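Local atomic coordinates of putative host cell surface-exposed lipoprotein (Streptococcus phage TP-J34, PDB entry 4EQQ), a protein that probably mediates phage superinfection exclusion as a lipoprotein displayed on the host cell surface, targeting the tape measure protein, and is represented by its ectodomain. Residues 12-17 against 48-53; 31-36 against 60-65; 20-25 against 38-43. All coordinates share one frame; numbering follows the deposited sequence.

Interaction 1: 12-17 against 48-53; sequences PKEYRT and QDASDY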
loop_
_atom_site.group_PDB
_atom_site.type_symbol
_atom_site.label_atom_id
_atom_site.label_comp_id
_atom_site.label_asym_id
_atom_site.label_seq_id
_atom_site.Cartn_x
_atom_site.Cartn_y
_atom_site.Cartn_z
ATOM N N PRO A 12 -25.285 4.824 13.435
ATOM C CA PRO A 12 -25.753 3.520 12.948
ATOM C C PRO A 12 -24.665 2.465 13.086
ATOM O O PRO A 12 -23.478 2.805 13.102
ATOM C CB PRO A 12 -26.066 3.794 11.472
ATOM C CG PRO A 12 -26.298 5.245 11.399
ATOM C CD PRO A 12 -25.312 5.827 12.353
ATOM N N LYS A 13 -25.075 1.188 13.183
ATOM C CA LYS A 13 -24.164 0.051 13.284
ATOM C C LYS A 13 -23.131 0.072 12.133
ATOM O O LYS A 13 -21.932 -0.130 12.362
ATOM C CB LYS A 13 -24.981 -1.253 13.304
ATOM C CG LYS A 13 -24.196 -2.544 13.083
ATOM C CD LYS A 13 -23.292 -2.921 14.238
ATOM C CE LYS A 13 -22.906 -4.390 14.253
ATOM N NZ LYS A 13 -22.974 -5.034 12.910
ATOM N N GLU A 14 -23.607 0.380 10.919
ATOM C CA GLU A 14 -22.806 0.511 9.707
ATOM C C GLU A 14 -21.610 1.446 9.897
ATOM O O GLU A 14 -20.542 1.144 9.386
ATOM C CB GLU A 14 -23.688 1.027 8.557
ATOM C CG GLU A 14 -22.982 1.151 7.216
ATOM C CD GLU A 14 -23.657 2.019 6.169
ATOM O OE1 GLU A 14 -23.120 2.110 5.040
ATOM O OE2 GLU A 14 -24.720 2.609 6.471
ATOM N N TYR A 15 -21.796 2.582 10.609
ATOM C CA TYR A 15 -20.717 3.545 10.844
ATOM C C TYR A 15 -19.651 2.916 11.760
ATOM O O TYR A 15 -18.458 3.147 11.552
ATOM C CB TYR A 15 -21.258 4.832 11.487
ATOM C CG TYR A 15 -22.011 5.804 10.592
ATOM C CD1 TYR A 15 -22.846 5.344 9.579
ATOM C CD2 TYR A 15 -22.031 7.162 10.879
ATOM C CE1 TYR A 15 -23.602 6.227 8.806
ATOM C CE2 TYR A 15 -22.781 8.057 10.110
ATOM C CZ TYR A 15 -23.547 7.587 9.061
ATOM O OH TYR A 15 -24.309 8.464 8.323
ATOM N N ARG A 16 -20.087 2.129 12.767
ATOM C CA ARG A 16 -19.174 1.462 13.716
ATOM C C ARG A 16 -18.400 0.360 13.001
ATOM O O ARG A 16 -17.207 0.203 13.235
ATOM C CB ARG A 16 -19.937 0.909 14.943
ATOM C CG ARG A 16 -20.555 2.011 15.809
ATOM C CD ARG A 16 -21.004 1.508 17.177
ATOM N NE ARG A 16 -22.176 0.652 17.056
ATOM C CZ ARG A 16 -23.431 1.088 17.112
ATOM N NH1 ARG A 16 -24.438 0.243 16.952
ATOM N NH2 ARG A 16 -23.687 2.375 17.332
ATOM N N THR A 17 -19.062 -0.359 12.089
ATOM C CA THR A 17 -18.407 -1.395 11.284
ATOM C C THR A 17 -17.405 -0.725 10.320
ATOM O O THR A 17 -16.311 -1.257 10.102
ATOM C CB THR A 17 -19.474 -2.295 10.610
ATOM O OG1 THR A 17 -20.330 -2.790 11.637
ATOM C CG2 THR A 17 -18.872 -3.512 9.922
ATOM N N GLN A 48 -21.543 7.012 1.330
ATOM C CA GLN A 48 -20.626 8.140 1.449
ATOM C C GLN A 48 -20.618 8.686 2.901
ATOM O O GLN A 48 -19.554 9.004 3.427
ATOM C CB GLN A 48 -20.995 9.263 0.456
ATOM C CG GLN A 48 -19.880 10.292 0.277
ATOM C CD GLN A 48 -18.612 9.686 -0.289
ATOM O OE1 GLN A 48 -18.597 9.141 -1.396
ATOM N NE2 GLN A 48 -17.521 9.784 0.452
ATOM N N ASP A 49 -21.792 8.774 3.545
ATOM C CA ASP A 49 -21.876 9.274 4.919
ATOM C C ASP A 49 -21.117 8.390 5.928
ATOM O O ASP A 49 -20.450 8.930 6.801
ATOM C CB ASP A 49 -23.340 9.459 5.348
ATOM C CG ASP A 49 -24.049 10.628 4.677
ATOM O OD1 ASP A 49 -23.356 11.523 4.147
ATOM O OD2 ASP A 49 -25.282 10.683 4.748
ATOM N N ALA A 50 -21.254 7.054 5.832
ATOM C CA ALA A 50 -20.565 6.119 6.742
ATOM C C ALA A 50 -19.036 6.221 6.532
ATOM O O ALA A 50 -18.272 6.183 7.495
ATOM C CB ALA A 50 -21.032 4.695 6.481
ATOM N N SER A 51 -18.607 6.359 5.269
ATOM C CA SER A 51 -17.187 6.477 4.924
ATOM C C SER A 51 -16.632 7.800 5.440
ATOM O O SER A 51 -15.575 7.796 6.059
ATOM C CB SER A 51 -16.973 6.333 3.421
ATOM O OG SER A 51 -15.593 6.459 3.125
ATOM N N ASP A 52 -17.357 8.917 5.205
ATOM C CA ASP A 52 -16.997 10.252 5.700
ATOM C C ASP A 52 -16.897 10.249 7.230
ATOM O O ASP A 52 -15.967 10.837 7.770
ATOM C CB ASP A 52 -18.010 11.321 5.238
ATOM C CG ASP A 52 -18.002 11.609 3.741
ATOM O OD1 ASP A 52 -17.063 11.129 3.032
ATOM O OD2 ASP A 52 -18.942 12.259 3.271
ATOM N N TYR A 53 -17.815 9.555 7.917
ATOM C CA TYR A 53 -17.755 9.435 9.377
ATOM C C TYR A 53 -16.509 8.638 9.797
ATOM O O TYR A 53 -15.774 9.079 10.685
ATOM C CB TYR A 53 -19.011 8.741 9.924
ATOM C CG TYR A 53 -18.952 8.505 11.421
ATOM C CD1 TYR A 53 -19.302 9.517 12.315
ATOM C CD2 TYR A 53 -18.537 7.284 11.941
ATOM C CE1 TYR A 53 -19.223 9.317 13.692
ATOM C CE2 TYR A 53 -18.440 7.078 13.316
ATOM C CZ TYR A 53 -18.801 8.093 14.188
ATOM O OH TYR A 53 -18.753 7.888 15.544
#

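Interaction 2: 31-36 against 60-65; sequences MSKEEL and IDYNKQ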
loop_
_atom_site.group_PDB
_atom_site.type_symbol
_atom_site.label_atom_id
_atom_site.label_comp_id
_atom_site.label_asym_id
_atom_site.label_seq_id
_atom_site.Cartn_x
_atom_site.Cartn_y
_atom_site.Cartn_z
ATOM N N MET A 31 -2.830 4.489 3.845
ATOM C CA MET A 31 -3.687 5.398 3.086
ATOM C C MET A 31 -3.821 6.781 3.639
ATOM O O MET A 31 -3.857 6.987 4.859
ATOM C CB MET A 31 -5.102 4.813 2.955
ATOM C CG MET A 31 -5.139 3.468 2.270
ATOM S SD MET A 31 -6.833 2.865 2.225
ATOM C CE MET A 31 -6.552 1.177 1.708
ATOM N N SER A 32 -4.017 7.730 2.719
ATOM C CA SER A 32 -4.336 9.101 3.076
ATOM C C SER A 32 -5.815 9.064 3.406
ATOM O O SER A 32 -6.482 8.055 3.121
ATOM C CB SER A 32 -4.066 10.033 1.893
ATOM O OG SER A 32 -5.009 9.866 0.851
ATOM N N LYS A 33 -6.330 10.131 4.023
ATOM C CA LYS A 33 -7.749 10.230 4.345
ATOM C C LYS A 33 -8.596 10.043 3.088
ATOM O O LYS A 33 -9.614 9.356 3.140
ATOM C CB LYS A 33 -8.050 11.597 4.979
ATOM C CG LYS A 33 -9.463 11.721 5.548
ATOM C CD LYS A 33 -9.780 13.133 6.051
ATOM C CE LYS A 33 -9.014 13.533 7.293
ATOM N NZ LYS A 33 -9.365 14.917 7.723
ATOM N N GLU A 34 -8.190 10.678 1.961
ATOM C CA GLU A 34 -8.952 10.600 0.707
ATOM C C GLU A 34 -8.928 9.199 0.074
ATOM O O GLU A 34 -9.944 8.731 -0.437
ATOM C CB GLU A 34 -8.535 11.708 -0.285
ATOM C CG GLU A 34 -8.802 13.121 0.229
ATOM C CD GLU A 34 -10.158 13.381 0.862
ATOM O OE1 GLU A 34 -11.178 12.943 0.291
ATOM O OE2 GLU A 34 -10.199 14.010 1.945
ATOM N N GLU A 35 -7.780 8.515 0.166
ATOM C CA GLU A 35 -7.654 7.140 -0.330
ATOM C C GLU A 35 -8.578 6.194 0.445
ATOM O O GLU A 35 -9.301 5.388 -0.152
ATOM C CB GLU A 35 -6.208 6.671 -0.229
ATOM C CG GLU A 35 -5.387 7.170 -1.400
ATOM C CD GLU A 35 -3.905 6.883 -1.304
ATOM O OE1 GLU A 35 -3.365 6.835 -0.172
ATOM O OE2 GLU A 35 -3.269 6.770 -2.376
ATOM N N LEU A 36 -8.592 6.349 1.769
ATOM C CA LEU A 36 -9.411 5.548 2.680
ATOM C C LEU A 36 -10.901 5.813 2.468
ATOM O O LEU A 36 -11.693 4.871 2.422
ATOM C CB LEU A 36 -8.989 5.809 4.137
ATOM C CG LEU A 36 -9.785 5.050 5.214
ATOM C CD1 LEU A 36 -9.669 3.520 5.031
ATOM C CD2 LEU A 36 -9.330 5.460 6.584
ATOM N N ILE A 60 -7.303 7.727 13.455
ATOM C CA ILE A 60 -6.162 7.619 12.533
ATOM C C ILE A 60 -5.312 8.877 12.538
ATOM O O ILE A 60 -5.837 9.988 12.413
ATOM C CB ILE A 60 -6.585 7.187 11.096
ATOM C CG1 ILE A 60 -7.293 5.813 11.112
ATOM C CG2 ILE A 60 -5.375 7.186 10.130
ATOM C CD1 ILE A 60 -8.149 5.551 9.927
ATOM N N ASP A 61 -3.991 8.685 12.663
ATOM C CA ASP A 61 -3.027 9.762 12.563
ATOM C C ASP A 61 -2.502 9.716 11.104
ATOM O O ASP A 61 -1.650 8.894 10.771
ATOM C CB ASP A 61 -1.875 9.580 13.577
ATOM C CG ASP A 61 -0.934 10.783 13.629
ATOM O OD1 ASP A 61 -0.887 11.547 12.642
ATOM O OD2 ASP A 61 -0.270 10.975 14.672
ATOM N N TYR A 62 -3.002 10.622 10.258
ATOM C CA TYR A 62 -2.618 10.701 8.848
ATOM C C TYR A 62 -1.184 11.170 8.615
ATOM O O TYR A 62 -0.628 10.884 7.551
ATOM C CB TYR A 62 -3.653 11.493 8.048
ATOM C CG TYR A 62 -4.973 10.760 7.978
ATOM C CD1 TYR A 62 -5.126 9.632 7.172
ATOM C CD2 TYR A 62 -6.054 11.161 8.754
ATOM C CE1 TYR A 62 -6.325 8.927 7.139
ATOM C CE2 TYR A 62 -7.269 10.483 8.704
ATOM C CZ TYR A 62 -7.398 9.364 7.904
ATOM O OH TYR A 62 -8.611 8.728 7.841
ATOM N N ASN A 63 -0.561 11.837 9.624
ATOM C CA ASN A 63 0.857 12.226 9.540
ATOM C C ASN A 63 1.681 10.943 9.587
ATOM O O ASN A 63 2.652 10.805 8.850
ATOM C CB ASN A 63 1.268 13.114 10.726
ATOM C CG ASN A 63 0.672 14.491 10.674
ATOM O OD1 ASN A 63 0.713 15.146 9.656
ATOM N ND2 ASN A 63 0.141 14.972 11.780
ATOM N N LYS A 64 1.306 10.022 10.489
ATOM C CA LYS A 64 1.968 8.718 10.662
ATOM C C LYS A 64 1.715 7.830 9.419
ATOM O O LYS A 64 2.619 7.111 8.985
ATOM C CB LYS A 64 1.471 8.064 11.963
ATOM C CG LYS A 64 1.666 6.555 12.080
ATOM C CD LYS A 64 3.092 6.176 12.384
ATOM C CE LYS A 64 3.202 4.730 12.785
ATOM N NZ LYS A 64 4.598 4.405 13.136
ATOM N N GLN A 65 0.502 7.902 8.835
ATOM C CA GLN A 65 0.178 7.161 7.610
ATOM C C GLN A 65 1.096 7.630 6.473
ATOM O O GLN A 65 1.602 6.807 5.719
ATOM C CB GLN A 65 -1.296 7.385 7.192
ATOM C CG GLN A 65 -2.327 6.794 8.141
ATOM C CD GLN A 65 -2.201 5.304 8.252
ATOM O OE1 GLN A 65 -1.836 4.774 9.291
ATOM N NE2 GLN A 65 -2.506 4.599 7.190
#

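Interaction 3: 20-25 against 38-43; sequences SKAKQY and SQLVSF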
loop_
_atom_site.group_PDB
_atom_site.type_symbol
_atom_site.label_atom_id
_atom_site.label_comp_id
_atom_site.label_asym_id
_atom_site.label_seq_id
_atom_site.Cartn_x
_atom_site.Cartn_y
_atom_site.Cartn_z
ATOM N N SER A 20 -14.243 0.155 12.241
ATOM C CA SER A 20 -13.463 -1.077 12.442
ATOM C C SER A 20 -12.661 -1.402 11.158
ATOM O O SER A 20 -11.464 -1.704 11.220
ATOM C CB SER A 20 -14.414 -2.228 12.781
ATOM O OG SER A 20 -13.663 -3.420 12.924
ATOM N N LYS A 21 -13.324 -1.302 9.998
ATOM C CA LYS A 21 -12.706 -1.550 8.701
ATOM C C LYS A 21 -11.621 -0.484 8.394
ATOM O O LYS A 21 -10.536 -0.840 7.949
ATOM C CB LYS A 21 -13.788 -1.599 7.603
ATOM C CG LYS A 21 -13.303 -2.004 6.213
ATOM C CD LYS A 21 -12.504 -3.338 6.157
ATOM C CE LYS A 21 -13.353 -4.570 6.365
ATOM N NZ LYS A 21 -12.619 -5.811 6.004
ATOM N N ALA A 22 -11.900 0.806 8.689
ATOM C CA ALA A 22 -10.951 1.909 8.480
ATOM C C ALA A 22 -9.648 1.667 9.273
ATOM O O ALA A 22 -8.557 1.854 8.730
ATOM C CB ALA A 22 -11.581 3.237 8.884
ATOM N N LYS A 23 -9.777 1.219 10.545
ATOM C CA LYS A 23 -8.647 0.891 11.425
ATOM C C LYS A 23 -7.799 -0.239 10.839
ATOM O O LYS A 23 -6.584 -0.201 10.933
ATOM C CB LYS A 23 -9.150 0.478 12.806
ATOM C CG LYS A 23 -9.637 1.629 13.646
ATOM C CD LYS A 23 -10.257 1.137 14.961
ATOM C CE LYS A 23 -10.694 2.287 15.841
ATOM N NZ LYS A 23 -9.527 2.978 16.431
ATOM N N GLN A 24 -8.450 -1.247 10.253
ATOM C CA GLN A 24 -7.796 -2.390 9.596
ATOM C C GLN A 24 -6.962 -1.894 8.404
ATOM O O GLN A 24 -5.775 -2.199 8.310
ATOM C CB GLN A 24 -8.883 -3.348 9.108
ATOM C CG GLN A 24 -8.536 -4.798 9.125
ATOM C CD GLN A 24 -9.816 -5.591 9.006
ATOM O OE1 GLN A 24 -10.593 -5.723 9.962
ATOM N NE2 GLN A 24 -10.115 -6.054 7.808
ATOM N N TYR A 25 -7.563 -1.074 7.534
ATOM C CA TYR A 25 -6.863 -0.497 6.388
ATOM C C TYR A 25 -5.669 0.347 6.796
ATOM O O TYR A 25 -4.599 0.180 6.218
ATOM C CB TYR A 25 -7.807 0.352 5.526
ATOM C CG TYR A 25 -8.739 -0.455 4.667
ATOM C CD1 TYR A 25 -8.252 -1.419 3.785
ATOM C CD2 TYR A 25 -10.108 -0.197 4.661
ATOM C CE1 TYR A 25 -9.110 -2.154 2.970
ATOM C CE2 TYR A 25 -10.968 -0.889 3.814
ATOM C CZ TYR A 25 -10.467 -1.875 2.979
ATOM O OH TYR A 25 -11.314 -2.555 2.155
ATOM N N SER A 38 -12.404 6.812 -0.306
ATOM C CA SER A 38 -12.714 6.188 -1.586
ATOM C C SER A 38 -12.754 4.649 -1.434
ATOM O O SER A 38 -13.691 4.020 -1.911
ATOM C CB SER A 38 -11.697 6.619 -2.633
ATOM O OG SER A 38 -11.919 5.929 -3.853
ATOM N N GLN A 39 -11.777 4.054 -0.721
ATOM C CA GLN A 39 -11.723 2.607 -0.483
ATOM C C GLN A 39 -13.012 2.074 0.186
ATOM O O GLN A 39 -13.569 1.070 -0.270
ATOM C CB GLN A 39 -10.504 2.254 0.384
ATOM C CG GLN A 39 -10.381 0.759 0.710
ATOM C CD GLN A 39 -9.928 -0.093 -0.458
ATOM O OE1 GLN A 39 -9.328 0.389 -1.413
ATOM N NE2 GLN A 39 -10.178 -1.394 -0.392
ATOM N N LEU A 40 -13.464 2.736 1.277
ATOM C CA LEU A 40 -14.658 2.310 2.021
ATOM C C LEU A 40 -15.925 2.302 1.166
ATOM O O LEU A 40 -16.782 1.437 1.345
ATOM C CB LEU A 40 -14.859 3.133 3.307
ATOM C CG LEU A 40 -13.783 2.972 4.397
ATOM C CD1 LEU A 40 -13.879 4.101 5.421
ATOM C CD2 LEU A 40 -13.857 1.581 5.107
ATOM N N VAL A 41 -16.037 3.259 0.249
ATOM C CA VAL A 41 -17.184 3.350 -0.666
ATOM C C VAL A 41 -17.009 2.362 -1.843
ATOM O O VAL A 41 -17.882 1.546 -2.090
ATOM C CB VAL A 41 -17.401 4.810 -1.165
ATOM C CG1 VAL A 41 -18.450 4.878 -2.283
ATOM C CG2 VAL A 41 -17.796 5.734 -0.018
ATOM N N SER A 42 -15.881 2.445 -2.551
ATOM C CA SER A 42 -15.614 1.669 -3.761
ATOM C C SER A 42 -15.462 0.158 -3.540
ATOM O O SER A 42 -15.982 -0.629 -4.332
ATOM C CB SER A 42 -14.411 2.253 -4.502
ATOM O OG SER A 42 -14.240 1.660 -5.774
ATOM N N PHE A 43 -14.745 -0.250 -2.499
ATOM C CA PHE A 43 -14.560 -1.678 -2.244
ATOM C C PHE A 43 -15.584 -2.264 -1.276
ATOM O O PHE A 43 -16.229 -3.258 -1.598
ATOM C CB PHE A 43 -13.130 -1.985 -1.768
ATOM C CG PHE A 43 -12.854 -3.472 -1.610
ATOM C CD1 PHE A 43 -12.565 -4.262 -2.714
ATOM C CD2 PHE A 43 -12.937 -4.083 -0.365
ATOM C CE1 PHE A 43 -12.350 -5.640 -2.570
ATOM C CE2 PHE A 43 -12.722 -5.457 -0.222
ATOM C CZ PHE A 43 -12.415 -6.223 -1.323
#

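Interaction 1: 12-17 against 48-53
Y15 lays its ring against the backbone of A50 at the start of helix 48-57, with A50 CA over one ring face, 3.9 Å from the Y15 centroid and 21° off the ring normal, a CH-pi contact. P12 CD covers the opposite face, so the ring is held between its own helix start and the other helix. With CG turned away from the carbonyl carbon (chi1 -76°), the ring lies across the gap. Its CD1 packs on A50 CB at 3.6 Å, while its OH comes within 3.3 Å of D49 CB. Y15 and D49 run side by side in the same direction.

Y53, one turn further along, swings its ring toward the same tyrosine. The two aromatic planes are inclined by 40°, with centroids 5.2 Å apart, an oblique pair in which Y15 CD2 sits 3.4 Å from Y53 CG. E14 approaches A50 with an extended chain, OE1 reaching 3.6 Å from A50 CB; this carboxylate oxygen also accepts a hydrogen bond from S47 N, just ahead of the helix.

The axes of helix segments 13-17 and 48-53 close to 8.8 Å. The contact thus joins the first turns of two helices of this HTH-fold ectodomain. No hydrogen bond runs across between the two segments: a CH-pi contact, an oblique aromatic pair and apolar contacts carry the join. D52, which takes no part, makes a salt bridge with R37. The fit of these two helix starts therefore probably rests on packing round the Y15 ring more than on directional bonds.

Interaction 2: 31-36 against 60-65
Y62 and K33 cross at about a right angle where helix 62-77 begins beside the capped start of helix 33-42, whose S32 and E35 form a capping box. This buried contact joins the start of helix 33-42 to that of helix 62-77 in the helical HTH-fold ectodomain. K33 CB lies over one face of the Y62 ring, 3.8 Å from the centroid and 14° off the ring normal. I60 CG2, from the loop leading into the same helix, covers the opposite face, so the ring is sandwiched. At its edge, in the ring plane, M31 O comes 3.7 Å from Y62 CD1.

K33 sends CG away from the backbone N (chi1 -171°); CB lies on the ring, and the bend at chi3 brings K33 CE back to 3.8 Å from Y62 CE2 before NZ leaves for a salt bridge with E56. The hydroxyl of Y62 hydrogen bonds with V55 O, holding that end of the ring against helix 48-57. L36 CD2 sits beside that hydroxyl, 3.6 Å from Y62 OH, and also meets I60 CD1 tip to tip at 3.5 Å; A22 and Y25 of helix 13-28 pack on L36 too. The aliphatic part of Q65 lies against the M31 carbonyl, CB 3.5 Å from M31 O. T76 of the second subunit packs on M31.

In the capping box E35 N donates to S32 OG, an oxygen that also hydrogen bonds with D92 O. The reciprocal bond runs 3.1 Å from S32 N to E35 OE1, using the anti lone pair of OE1, with an N-H...O angle of 168°.

Interaction 3: 20-25 against 38-43
Within the HTH fold, helix 13-28 meets helix 33-42 through Y25, whose ring is crossed at about a right angle by the side chain of Q39. Q39 CG lies over one face, 3.7 Å from the Y25 centroid, and the amide then reaches the hydroxyl: Q39 NE2 donates to Y25 OH at 3.0 Å and 169°, with the oxygen close to the amide plane. The bend at chi2 (74°) allows one side chain both to roof the ring and to bond its end. D44 OD2 is a second hydrogen-bond partner of this hydroxyl, which is therefore gripped by two groups.

L40 comes to the ring edge, CD2 being 4.0 Å from Y25 CE2. The same methyl touches K21 CG at 3.8 Å, and L40 CD1 faces A22 CB at 4.2 Å. The two helix segments are inclined at 124°, their axes 10.9 Å apart, a separation that such long side chains bridge between consecutive helices of the fold. F43 also closes on the tyrosine, its CD2 lying 3.4 Å from Y25 OH. D75 of the second subunit packs against Q39 and F43.

Overall arrangement
Interactions 1 and 3 join helix 13-28 to helices 48-57 and 33-42, and interaction 2 joins helix 33-42 to helix 62-77. Interactions 1 and 3, with centres about 10 Å apart, meet where S51 OG packs 3.4 Å from L40 CB. Interaction 2, centred about 2 Å from the centre of the chain, lies about 11 Å from interaction 3 and 17 Å from interaction 1 between centres, and L36 CD1 comes 3.7 Å from Y25 CB. Interactions 2 and 3 also touch the second subunit; interaction 1 does not. Bound sulfate, probably from the crystallisation liquor, lies about 4 Å from the E14 side chain, 5 Å from that of M31 and 3 Å from that of F43 (nearest atoms).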